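Local coordinates for protein signal transduction histidine kinase, LytS (Clostridium beijerinckii, PDB 5XSJ) that probably acts, as the full-length protein, as a membrane sensor histidine kinase transferring a phosphoryl group from ATP to histidine, and is represented here by its N-terminal helical part, at residues B[90-94]-B[110-114]; B[36-40]-B[94-99]; B[26-30]-B[118-122]; B[31-36]-B[50-55]. All coordinates share one frame; numbering follows the deposited sequence.

The chain is an up-down-up-down bundle of four helices, 15-42, 45-67, 73-99 and 104-133, and each contact joins a different pair. Contacts 1, 3 and 4 link antiparallel pairs, with segment axes 148°, 167° and 164° apart; contact 2 links a parallel pair, at 16°. Contact 4 closes before contact 1 opens, each alternates with contact 2 along the sequence, and contact 3 encloses all three. Contacts 1 and 2, with centres about 8 Å apart, share Thr94; contacts 2 and 4, about 11 Å apart centre to centre, share Phe36. Contact 3 lies nearest the chain centre, about 18 Å from contact 2 centre to centre. Together they tie all four helices into one packed unit.

Contact 1: B[90-94]-B[110-114]; sequences SSKNT and DFVAA
Thr94 lies across Asp110, the two side chains running past each other in opposite directions, with Thr94 OG1 only 3.1 Å from Asp110 CB. The hydroxyl is not bonded across the interface. It donates instead to the carbonyl of its own helix, Thr94 OG1 to Ser90 O at 2.8 Å, an arrangement allowed because OG1 stands beside the backbone N (chi1 -55°). Ser90 O therefore carries two donors, Thr94 N and Thr94 OG1, on opposite faces of its plane, and the bond to the hydroxyl is tilted 28° from that plane. The methyl branch of Thr94, anti to the backbone N, meets Phe111, with Thr94 CG2 to Phe111 CD1 at 4.0 Å.

Asp110 is also flanked by Asn93, whose CB comes within 3.5 Å of Asp110 OD2. The other carboxylate oxygen of Asp110 is reached through a water, which donates to Asp110 OD1 at 2.8 Å and is hydrogen-bonded to Ser90 OG at 2.8 Å, a hydroxyl that also bonds Ser86 O. Small residues allow the approach here, since Ser90 CB and Ala114 CB are 4.2 Å apart and the axes come within 8.1 Å.

The pair joins helices 73-99 and 104-133, consecutive and antiparallel members of the four-helix bundle, while Phe36 of helix 15-42 touches Ser91 and Thr94, and Asn37 and Ile40 of that helix touch Phe111.

Contact 2: B[36-40]-B[94-99]; sequences FNQYI and TISAYE
Tyr39, Tyr98 and Ile40 bury the most surface in this contact, and they carry most of the packing. The two tyrosines form a T-shaped, edge-to-face pair: the edge of Tyr98 is directed at one face of Tyr39, the centroids are 5.3 Å apart and the planes make 69°. Tyr98 in turn offers a face of its own ring to Ile40, whose CA lies 4.2 Å from the ring centroid and 10° off the normal, a CH-pi contact over the middle of the ring. Ile40 O approaches Tyr98 CE1 to 3.1 Å, and Ile40 CD1 reaches back to Tyr98 CB at 3.9 Å, the side chains running in opposite directions.

With CG anti to the backbone N (chi1 179°), Tyr39 extends its ring across the gap between axes 10.9 Å apart, and its hydroxyl donates to Glu99 OE2 at the short distance of 2.5 Å. The carboxylate plane stands nearly perpendicular to the ring. One turn earlier on helix 15-42, Phe36 points the edge of its ring at helix 73-99, Phe36 CE1 meeting Ile95 CG1 at 3.8 Å.

Large aromatic and branched side chains thus fill the space between the parallel, diagonally opposed helices of the bundle. The hydrogen bond from Tyr39 uses the anti lone pair of Glu99 OE2, and the same oxygen forms a salt bridge with Lys48; that ammonium would probably favour the charged carboxylate as acceptor.

Contact 3: B[26-30]-B[118-122]; sequences KQHVD and ASYCD
A salt-bridge network of Lys26, Asp30 and Asp122 links the first and last helices of the four-helix bundle, beside a small apolar patch. Lys26 and Asp30 lie one turn apart on helix 15-42, and the lysine NZ makes a weak hydrogen bond and salt bridge to Asp30 OD2 at 3.3 Å. Towards the facing helix 104-133 the same NZ forms a long salt bridge to Asp122 OD1, at 3.7 Å. The lysine chain is extended as far as CE and then bends at chi4 (-41°), which turns the ammonium group back towards the two acids. Its CG also passes Asp122 OD1 at 3.6 Å, the two side chains crossing at about a right angle.

The aspartates approach from opposite directions with carboxylate planes 84° apart, and Asp30 OD1 is 2.6 Å from Asp122 OD1. Next to this polar cluster Val29 faces the other helix: its CG1 touches Cys121 CB at 3.9 Å and Ala118 CB at 4.3 Å. Leu84 of helix 73-99 and Ala58 of helix 45-67 also pack on Val29, placing it in the bundle interior, whereas Lys26 lies against Gln130 of the second subunit.

Two acidic oxygens so close would repel if both groups were ionised, so one carboxyl group probably holds a proton. Lys26, through one weak and one long bridge, would probably offset part of the remaining negative charge.

Contact 4: B[31-36]-B[50-55]; sequences SSLDNF and SYNNEV
Tyr51 packs along the face of helix 15-42 formed by Ser32 and Phe36. Its CB lies 3.8 Å from Ser32 O and equally far from Phe36 N. One step on, Tyr51 CD1 meets both Ser32 OG at 3.4 Å and Phe36 CB at 3.7 Å; chi1, at 142°, lies well away from a staggered value. Tyr51 CE1 still lies near Ser32 OG, and CE2 packs against Ile95 CD1 of helix 73-99. The ring meets that of Phe36 obliquely, with centroids 5.8 Å apart and planes at 44°. At the tip, Tyr51 OH is hydrogen-bonded to Ser91 OG of helix 73-99.

The backbones at this point belong to an antiparallel helical hairpin, helices 15-42 and 45-67, which forms the first half of the four-helix bundle. Segment axes approach to 7.7 Å, and the CA atoms of Ser32 and Tyr51 come within 4.2 Å, a closeness that the short serine side chain permits. Ser32 OG donates to Tyr51 O at 3.0 Å, 19° from the carbonyl plane. Because Val55 N also donates to Tyr51 O, that carbonyl holds two bonds, one from each helix; Ser32 OG is bonded to Tyr87 OH as well.

Nearer the solvent, Asn35 ND2 folds back onto Ser31 O, from above the carbonyl plane, while a water donates to Asn35 OD1 and is hydrogen-bonded to Ser50 OG. Glu54, bent at chi2, brings its CG to 3.4 Å from Ser31 OG, while its OE1 is hydrogen-bonded to His28 ND1.

Contact 1: B[90-94]-B[110-114]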
loop_
_atom_site.group_PDB
_atom_site.type_symbol
_atom_site.label_atom_id
_atom_site.label_comp_id
_atom_site.label_asym_id
_atom_site.label_seq_id
_atom_site.Cartn_x
_atom_site.Cartn_y
_atom_site.Cartn_z
ATOM N N SER B 90 -3.815 13.185 -14.825
ATOM C CA SER B 90 -2.826 13.258 -13.749
ATOM C C SER B 90 -1.409 13.383 -14.276
ATOM O O SER B 90 -0.593 14.125 -13.721
ATOM C CB SER B 90 -2.913 12.025 -12.845
ATOM O OG SER B 90 -4.162 11.973 -12.184
ATOM N N SER B 91 -1.104 12.632 -15.332
ATOM C CA SER B 91 0.231 12.677 -15.908
ATOM C C SER B 91 0.478 13.995 -16.646
ATOM O O SER B 91 1.584 14.524 -16.632
ATOM C CB SER B 91 0.446 11.483 -16.846
ATOM O OG SER B 91 -0.634 11.343 -17.752
ATOM N N LYS B 92 -0.548 14.542 -17.282
ATOM C CA LYS B 92 -0.373 15.827 -17.961
ATOM C C LYS B 92 -0.193 16.953 -16.950
ATOM O O LYS B 92 0.636 17.851 -17.146
ATOM C CB LYS B 92 -1.552 16.125 -18.900
ATOM C CG LYS B 92 -1.442 15.396 -20.238
ATOM C CD LYS B 92 -2.515 15.820 -21.252
ATOM C CE LYS B 92 -2.369 15.021 -22.562
ATOM N NZ LYS B 92 -3.480 15.235 -23.540
ATOM N N ASN B 93 -0.960 16.910 -15.863
ATOM C CA ASN B 93 -0.791 17.905 -14.813
ATOM C C ASN B 93 0.604 17.834 -14.201
ATOM O O ASN B 93 1.212 18.865 -13.920
ATOM C CB ASN B 93 -1.855 17.745 -13.725
ATOM C CG ASN B 93 -3.237 18.130 -14.208
ATOM O OD1 ASN B 93 -3.383 18.798 -15.225
ATOM N ND2 ASN B 93 -4.257 17.691 -13.498
ATOM N N THR B 94 1.116 16.622 -14.008
ATOM C CA THR B 94 2.475 16.457 -13.496
ATOM C C THR B 94 3.484 17.059 -14.474
ATOM O O THR B 94 4.357 17.811 -14.074
ATOM C CB THR B 94 2.846 14.970 -13.249
ATOM O OG1 THR B 94 1.890 14.363 -12.373
ATOM C CG2 THR B 94 4.229 14.855 -12.635
ATOM N N ASP B 110 -0.147 14.426 -7.953
ATOM C CA ASP B 110 -0.393 14.053 -9.346
ATOM C C ASP B 110 0.563 12.976 -9.807
ATOM O O ASP B 110 0.186 12.085 -10.547
ATOM C CB ASP B 110 -0.262 15.266 -10.267
ATOM C CG ASP B 110 -1.417 16.229 -10.136
ATOM O OD1 ASP B 110 -2.549 15.762 -9.912
ATOM O OD2 ASP B 110 -1.195 17.453 -10.280
ATOM N N PHE B 111 1.812 13.080 -9.374
ATOM C CA PHE B 111 2.855 12.147 -9.776
ATOM C C PHE B 111 2.529 10.758 -9.240
ATOM O O PHE B 111 2.593 9.764 -9.962
ATOM C CB PHE B 111 4.212 12.630 -9.253
ATOM C CG PHE B 111 5.391 11.968 -9.894
ATOM C CD1 PHE B 111 5.277 11.346 -11.125
ATOM C CD2 PHE B 111 6.624 11.968 -9.256
ATOM C CE1 PHE B 111 6.379 10.741 -11.725
ATOM C CE2 PHE B 111 7.721 11.374 -9.846
ATOM C CZ PHE B 111 7.600 10.756 -11.083
ATOM N N VAL B 112 2.184 10.713 -7.958
ATOM C CA VAL B 112 1.733 9.499 -7.300
ATOM C C VAL B 112 0.446 8.954 -7.914
ATOM O O VAL B 112 0.356 7.760 -8.214
ATOM C CB VAL B 112 1.519 9.754 -5.791
ATOM C CG1 VAL B 112 0.728 8.625 -5.158
ATOM C CG2 VAL B 112 2.864 9.911 -5.112
ATOM N N ALA B 113 -0.548 9.816 -8.103
ATOM C CA ALA B 113 -1.827 9.354 -8.661
ATOM C C ALA B 113 -1.639 8.723 -10.041
ATOM O O ALA B 113 -2.228 7.685 -10.332
ATOM C CB ALA B 113 -2.838 10.497 -8.730
ATOM N N ALA B 114 -0.793 9.315 -10.875
ATOM C CA ALA B 114 -0.517 8.743 -12.196
ATOM C C ALA B 114 -0.013 7.303 -12.106
ATOM O O ALA B 114 -0.448 6.445 -12.870
ATOM C CB ALA B 114 0.486 9.609 -12.948
HETATM O O HOH W 1 -3.981 13.401 -9.837
#

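Contact 2: B[36-40]-B[94-99]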
loop_
_atom_site.group_PDB
_atom_site.type_symbol
_atom_site.label_atom_id
_atom_site.label_comp_id
_atom_site.label_asym_id
_atom_site.label_seq_id
_atom_site.Cartn_x
_atom_site.Cartn_y
_atom_site.Cartn_z
ATOM N N PHE B 36 6.963 8.154 -18.912
ATOM C CA PHE B 36 6.527 9.277 -18.072
ATOM C C PHE B 36 7.420 9.449 -16.839
ATOM O O PHE B 36 7.927 10.534 -16.584
ATOM C CB PHE B 36 5.067 9.071 -17.642
ATOM C CG PHE B 36 4.610 9.996 -16.548
ATOM C CD1 PHE B 36 4.339 11.330 -16.812
ATOM C CD2 PHE B 36 4.422 9.523 -15.256
ATOM C CE1 PHE B 36 3.901 12.184 -15.809
ATOM C CE2 PHE B 36 3.983 10.370 -14.247
ATOM C CZ PHE B 36 3.723 11.704 -14.521
ATOM N N ASN B 37 7.594 8.364 -16.080
ATOM C CA ASN B 37 8.469 8.351 -14.912
ATOM C C ASN B 37 9.876 8.853 -15.231
ATOM O O ASN B 37 10.398 9.747 -14.562
ATOM C CB ASN B 37 8.553 6.939 -14.330
ATOM C CG ASN B 37 7.290 6.531 -13.567
ATOM O OD1 ASN B 37 6.501 7.373 -13.138
ATOM N ND2 ASN B 37 7.110 5.231 -13.386
ATOM N N GLN B 38 10.491 8.278 -16.255
ATOM C CA GLN B 38 11.835 8.699 -16.657
ATOM C C GLN B 38 11.873 10.156 -17.058
ATOM O O GLN B 38 12.846 10.852 -16.771
ATOM C CB GLN B 38 12.353 7.835 -17.807
ATOM C CG GLN B 38 12.581 6.367 -17.414
ATOM C CD GLN B 38 12.925 5.517 -18.618
ATOM O OE1 GLN B 38 13.930 5.753 -19.296
ATOM N NE2 GLN B 38 12.065 4.557 -18.925
ATOM N N TYR B 39 10.819 10.632 -17.715
ATOM C CA TYR B 39 10.798 12.026 -18.136
ATOM C C TYR B 39 10.798 12.972 -16.943
ATOM O O TYR B 39 11.577 13.924 -16.907
ATOM C CB TYR B 39 9.591 12.326 -19.016
ATOM C CG TYR B 39 9.534 13.779 -19.440
ATOM C CD1 TYR B 39 10.525 14.323 -20.265
ATOM C CD2 TYR B 39 8.508 14.609 -19.017
ATOM C CE1 TYR B 39 10.491 15.662 -20.656
ATOM C CE2 TYR B 39 8.457 15.951 -19.406
ATOM C CZ TYR B 39 9.454 16.467 -20.227
ATOM O OH TYR B 39 9.403 17.783 -20.623
ATOM N N ILE B 40 9.929 12.708 -15.968
ATOM C CA ILE B 40 9.859 13.545 -14.773
ATOM C C ILE B 40 11.178 13.522 -13.993
ATOM O O ILE B 40 11.561 14.525 -13.387
ATOM C CB ILE B 40 8.699 13.099 -13.830
ATOM C CG1 ILE B 40 7.347 13.250 -14.532
ATOM C CG2 ILE B 40 8.714 13.889 -12.514
ATOM C CD1 ILE B 40 7.164 14.612 -15.223
ATOM N N THR B 94 1.116 16.622 -14.008
ATOM C CA THR B 94 2.475 16.457 -13.496
ATOM C C THR B 94 3.484 17.059 -14.474
ATOM O O THR B 94 4.357 17.811 -14.074
ATOM C CB THR B 94 2.846 14.970 -13.249
ATOM O OG1 THR B 94 1.890 14.363 -12.373
ATOM C CG2 THR B 94 4.229 14.855 -12.635
ATOM N N ILE B 95 3.358 16.724 -15.755
ATOM C CA ILE B 95 4.290 17.201 -16.773
ATOM C C ILE B 95 4.267 18.726 -16.826
ATOM O O ILE B 95 5.299 19.390 -16.911
ATOM C CB ILE B 95 3.942 16.615 -18.160
ATOM C CG1 ILE B 95 4.248 15.120 -18.201
ATOM C CG2 ILE B 95 4.695 17.333 -19.268
ATOM C CD1 ILE B 95 3.826 14.483 -19.495
ATOM N N SER B 96 3.065 19.274 -16.737
ATOM C CA SER B 96 2.878 20.712 -16.741
ATOM C C SER B 96 3.577 21.417 -15.571
ATOM O O SER B 96 4.246 22.421 -15.770
ATOM C CB SER B 96 1.386 21.022 -16.740
ATOM O OG SER B 96 1.168 22.411 -16.717
ATOM N N ALA B 97 3.425 20.905 -14.357
ATOM C CA ALA B 97 4.098 21.496 -13.201
ATOM C C ALA B 97 5.602 21.296 -13.297
ATOM O O ALA B 97 6.382 22.169 -12.931
ATOM C CB ALA B 97 3.561 20.896 -11.892
ATOM N N TYR B 98 6.004 20.133 -13.795
ATOM C CA TYR B 98 7.411 19.814 -13.968
ATOM C C TYR B 98 8.099 20.794 -14.916
ATOM O O TYR B 98 9.177 21.314 -14.620
ATOM C CB TYR B 98 7.564 18.393 -14.497
ATOM C CG TYR B 98 8.977 18.026 -14.895
ATOM C CD1 TYR B 98 9.950 17.808 -13.934
ATOM C CD2 TYR B 98 9.333 17.886 -16.228
ATOM C CE1 TYR B 98 11.232 17.460 -14.283
ATOM C CE2 TYR B 98 10.627 17.546 -16.591
ATOM C CZ TYR B 98 11.566 17.332 -15.609
ATOM O OH TYR B 98 12.848 16.986 -15.939
ATOM N N GLU B 99 7.475 21.037 -16.064
ATOM C CA GLU B 99 8.086 21.872 -17.093
ATOM C C GLU B 99 8.073 23.349 -16.692
ATOM O O GLU B 99 8.885 24.132 -17.172
ATOM C CB GLU B 99 7.378 21.652 -18.423
ATOM C CG GLU B 99 7.626 20.270 -18.984
ATOM C CD GLU B 99 6.908 20.027 -20.298
ATOM O OE1 GLU B 99 5.939 20.761 -20.577
ATOM O OE2 GLU B 99 7.312 19.102 -21.049
#

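Contact 3: B[26-30]-B[118-122]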
loop_
_atom_site.group_PDB
_atom_site.type_symbol
_atom_site.label_atom_id
_atom_site.label_comp_id
_atom_site.label_asym_id
_atom_site.label_seq_id
_atom_site.Cartn_x
_atom_site.Cartn_y
_atom_site.Cartn_z
ATOM N N LYS B 26 -2.402 -3.097 -22.417
ATOM C CA LYS B 26 -1.698 -3.210 -21.142
ATOM C C LYS B 26 -0.230 -2.818 -21.297
ATOM O O LYS B 26 0.304 -2.062 -20.491
ATOM C CB LYS B 26 -1.835 -4.637 -20.601
ATOM C CG LYS B 26 -1.321 -4.839 -19.183
ATOM C CD LYS B 26 -1.576 -6.269 -18.727
ATOM C CE LYS B 26 -1.150 -6.433 -17.273
ATOM N NZ LYS B 26 0.142 -5.702 -17.044
ATOM N N GLN B 27 0.412 -3.306 -22.354
ATOM C CA GLN B 27 1.785 -2.909 -22.665
ATOM C C GLN B 27 1.901 -1.403 -22.942
ATOM O O GLN B 27 2.860 -0.754 -22.503
ATOM C CB GLN B 27 2.307 -3.665 -23.881
ATOM C CG GLN B 27 2.303 -5.179 -23.800
ATOM C CD GLN B 27 2.957 -5.805 -25.049
ATOM O OE1 GLN B 27 2.710 -5.382 -26.198
ATOM N NE2 GLN B 27 3.809 -6.802 -24.820
ATOM N N HIS B 28 0.945 -0.843 -23.680
ATOM C CA HIS B 28 0.981 0.605 -23.962
ATOM C C HIS B 28 0.908 1.415 -22.674
ATOM O O HIS B 28 1.648 2.382 -22.482
ATOM C CB HIS B 28 -0.174 1.027 -24.877
ATOM C CG HIS B 28 -0.084 0.488 -26.268
ATOM N ND1 HIS B 28 1.075 0.574 -27.020
ATOM C CD2 HIS B 28 -0.998 -0.118 -27.056
ATOM C CE1 HIS B 28 0.866 0.016 -28.200
ATOM N NE2 HIS B 28 -0.378 -0.421 -28.245
ATOM N N VAL B 29 -0.022 1.036 -21.803
ATOM C CA VAL B 29 -0.182 1.737 -20.536
ATOM C C VAL B 29 1.097 1.612 -19.714
ATOM O O VAL B 29 1.620 2.610 -19.234
ATOM C CB VAL B 29 -1.379 1.196 -19.713
ATOM C CG1 VAL B 29 -1.462 1.929 -18.415
ATOM C CG2 VAL B 29 -2.698 1.350 -20.494
ATOM N N ASP B 30 1.606 0.390 -19.574
ATOM C CA ASP B 30 2.851 0.169 -18.838
ATOM C C ASP B 30 4.008 0.960 -19.438
ATOM O O ASP B 30 4.765 1.604 -18.720
ATOM C CB ASP B 30 3.204 -1.321 -18.793
ATOM C CG ASP B 30 2.167 -2.144 -18.018
ATOM O OD1 ASP B 30 1.244 -1.542 -17.418
ATOM O OD2 ASP B 30 2.270 -3.393 -18.006
ATOM N N ALA B 118 -2.349 4.195 -13.257
ATOM C CA ALA B 118 -1.838 3.272 -14.267
ATOM C C ALA B 118 -1.985 1.833 -13.767
ATOM O O ALA B 118 -2.341 0.939 -14.533
ATOM C CB ALA B 118 -0.384 3.601 -14.614
ATOM N N SER B 119 -1.772 1.613 -12.470
ATOM C CA SER B 119 -1.916 0.261 -11.923
ATOM C C SER B 119 -3.360 -0.192 -11.961
ATOM O O SER B 119 -3.613 -1.364 -12.198
ATOM C CB SER B 119 -1.369 0.163 -10.494
ATOM O OG SER B 119 -2.264 0.740 -9.552
ATOM N N TYR B 120 -4.318 0.710 -11.754
ATOM C CA TYR B 120 -5.726 0.311 -11.909
ATOM C C TYR B 120 -5.987 -0.167 -13.337
ATOM O O TYR B 120 -6.690 -1.159 -13.537
ATOM C CB TYR B 120 -6.694 1.455 -11.589
ATOM C CG TYR B 120 -6.500 2.111 -10.240
ATOM C CD1 TYR B 120 -5.968 1.411 -9.158
ATOM C CD2 TYR B 120 -6.843 3.446 -10.055
ATOM C CE1 TYR B 120 -5.784 2.032 -7.933
ATOM C CE2 TYR B 120 -6.681 4.064 -8.843
ATOM C CZ TYR B 120 -6.147 3.366 -7.788
ATOM O OH TYR B 120 -5.991 4.014 -6.595
ATOM N N CYS B 121 -5.429 0.547 -14.327
ATOM C CA CYS B 121 -5.575 0.158 -15.736
ATOM C C CYS B 121 -5.067 -1.280 -15.972
ATOM O O CYS B 121 -5.722 -2.078 -16.632
ATOM C CB CYS B 121 -4.841 1.158 -16.658
ATOM S SG CYS B 121 -5.595 2.818 -16.717
ATOM N N ASP B 122 -3.913 -1.612 -15.408
ATOM C CA ASP B 122 -3.393 -2.977 -15.481
ATOM C C ASP B 122 -4.351 -4.033 -14.982
ATOM O O ASP B 122 -4.444 -5.105 -15.579
ATOM C CB ASP B 122 -2.093 -3.103 -14.697
ATOM C CG ASP B 122 -0.926 -2.565 -15.459
ATOM O OD1 ASP B 122 -1.108 -2.281 -16.666
ATOM O OD2 ASP B 122 0.163 -2.420 -14.863
#

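Contact 4: B[31-36]-B[50-55]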
loop_
_atom_site.group_PDB
_atom_site.type_symbol
_atom_site.label_atom_id
_atom_site.label_comp_id
_atom_site.label_asym_id
_atom_site.label_seq_id
_atom_site.Cartn_x
_atom_site.Cartn_y
_atom_site.Cartn_z
ATOM N N SER B 31 4.146 0.931 -20.757
ATOM C CA SER B 31 5.262 1.634 -21.375
ATOM C C SER B 31 5.089 3.147 -21.255
ATOM O O SER B 31 6.068 3.901 -21.094
ATOM C CB SER B 31 5.403 1.222 -22.837
ATOM O OG SER B 31 6.306 2.080 -23.503
ATOM N N SER B 32 3.841 3.600 -21.334
ATOM C CA SER B 32 3.561 5.029 -21.171
ATOM C C SER B 32 4.003 5.528 -19.789
ATOM O O SER B 32 4.647 6.580 -19.677
ATOM C CB SER B 32 2.071 5.313 -21.384
ATOM O OG SER B 32 1.781 6.669 -21.136
ATOM N N LEU B 33 3.664 4.764 -18.747
ATOM C CA LEU B 33 4.020 5.087 -17.362
ATOM C C LEU B 33 5.530 5.141 -17.180
ATOM O O LEU B 33 6.067 6.078 -16.592
ATOM C CB LEU B 33 3.414 4.052 -16.388
ATOM C CG LEU B 33 3.752 4.276 -14.903
ATOM C CD1 LEU B 33 3.177 5.603 -14.375
ATOM C CD2 LEU B 33 3.305 3.116 -14.036
ATOM N N ASP B 34 6.210 4.128 -17.703
ATOM C CA ASP B 34 7.648 4.007 -17.569
ATOM C C ASP B 34 8.372 5.207 -18.187
ATOM O O ASP B 34 9.276 5.792 -17.574
ATOM C CB ASP B 34 8.102 2.699 -18.213
ATOM C CG ASP B 34 9.584 2.454 -18.054
ATOM O OD1 ASP B 34 10.195 3.019 -17.119
ATOM O OD2 ASP B 34 10.139 1.691 -18.868
ATOM N N ASN B 35 7.952 5.596 -19.390
ATOM C CA ASN B 35 8.556 6.732 -20.057
ATOM C C ASN B 35 8.220 8.024 -19.335
ATOM O O ASN B 35 9.093 8.867 -19.143
ATOM C CB ASN B 35 8.112 6.782 -21.522
ATOM C CG ASN B 35 8.871 5.789 -22.375
ATOM O OD1 ASN B 35 10.006 6.042 -22.745
ATOM N ND2 ASN B 35 8.264 4.632 -22.653
ATOM N N PHE B 36 6.963 8.154 -18.912
ATOM C CA PHE B 36 6.527 9.277 -18.072
ATOM C C PHE B 36 7.420 9.449 -16.839
ATOM O O PHE B 36 7.927 10.534 -16.584
ATOM C CB PHE B 36 5.067 9.071 -17.642
ATOM C CG PHE B 36 4.610 9.996 -16.548
ATOM C CD1 PHE B 36 4.339 11.330 -16.812
ATOM C CD2 PHE B 36 4.422 9.523 -15.256
ATOM C CE1 PHE B 36 3.901 12.184 -15.809
ATOM C CE2 PHE B 36 3.983 10.370 -14.247
ATOM C CZ PHE B 36 3.723 11.704 -14.521
ATOM N N SER B 50 7.569 9.354 -26.139
ATOM C CA SER B 50 7.128 7.971 -26.007
ATOM C C SER B 50 5.971 7.838 -25.019
ATOM O O SER B 50 5.066 7.032 -25.225
ATOM C CB SER B 50 8.280 7.071 -25.563
ATOM O OG SER B 50 9.263 6.980 -26.572
ATOM N N TYR B 51 6.005 8.610 -23.939
ATOM C CA TYR B 51 4.886 8.619 -22.984
ATOM C C TYR B 51 3.591 8.917 -23.721
ATOM O O TYR B 51 2.573 8.259 -23.538
ATOM C CB TYR B 51 5.123 9.665 -21.890
ATOM C CG TYR B 51 3.863 10.394 -21.474
ATOM C CD1 TYR B 51 2.978 9.810 -20.584
ATOM C CD2 TYR B 51 3.553 11.666 -21.959
ATOM C CE1 TYR B 51 1.818 10.438 -20.209
ATOM C CE2 TYR B 51 2.359 12.330 -21.568
ATOM C CZ TYR B 51 1.508 11.683 -20.682
ATOM O OH TYR B 51 0.327 12.211 -20.221
ATOM N N ASN B 52 3.665 9.926 -24.576
ATOM C CA ASN B 52 2.497 10.442 -25.257
ATOM C C ASN B 52 2.002 9.489 -26.337
ATOM O O ASN B 52 0.806 9.196 -26.413
ATOM C CB ASN B 52 2.806 11.819 -25.840
ATOM C CG ASN B 52 1.606 12.441 -26.509
ATOM O OD1 ASN B 52 1.664 12.844 -27.681
ATOM N ND2 ASN B 52 0.492 12.494 -25.777
ATOM N N ASN B 53 2.926 8.982 -27.151
ATOM C CA ASN B 53 2.594 7.999 -28.183
ATOM C C ASN B 53 1.932 6.751 -27.615
ATOM O O ASN B 53 0.942 6.250 -28.156
ATOM C CB ASN B 53 3.852 7.593 -28.962
ATOM C CG ASN B 53 4.373 8.711 -29.882
ATOM O OD1 ASN B 53 3.786 9.788 -29.979
ATOM N ND2 ASN B 53 5.495 8.454 -30.537
ATOM N N GLU B 54 2.486 6.226 -26.528
ATOM C CA GLU B 54 1.922 5.021 -25.946
ATOM C C GLU B 54 0.513 5.248 -25.382
ATOM O O GLU B 54 -0.336 4.376 -25.554
ATOM C CB GLU B 54 2.861 4.461 -24.877
ATOM C CG GLU B 54 4.195 3.975 -25.450
ATOM C CD GLU B 54 4.061 2.685 -26.252
ATOM O OE1 GLU B 54 3.212 1.830 -25.923
ATOM O OE2 GLU B 54 4.806 2.512 -27.226
ATOM N N VAL B 55 0.212 6.393 -24.754
ATOM C CA VAL B 55 -1.191 6.557 -24.318
ATOM C C VAL B 55 -2.151 6.791 -25.459
ATOM O O VAL B 55 -3.317 6.443 -25.347
ATOM C CB VAL B 55 -1.471 7.712 -23.309
ATOM C CG1 VAL B 55 -1.213 7.263 -21.944
ATOM C CG2 VAL B 55 -0.736 8.983 -23.603
HETATM O O HOH W 2 11.632 5.656 -25.300
#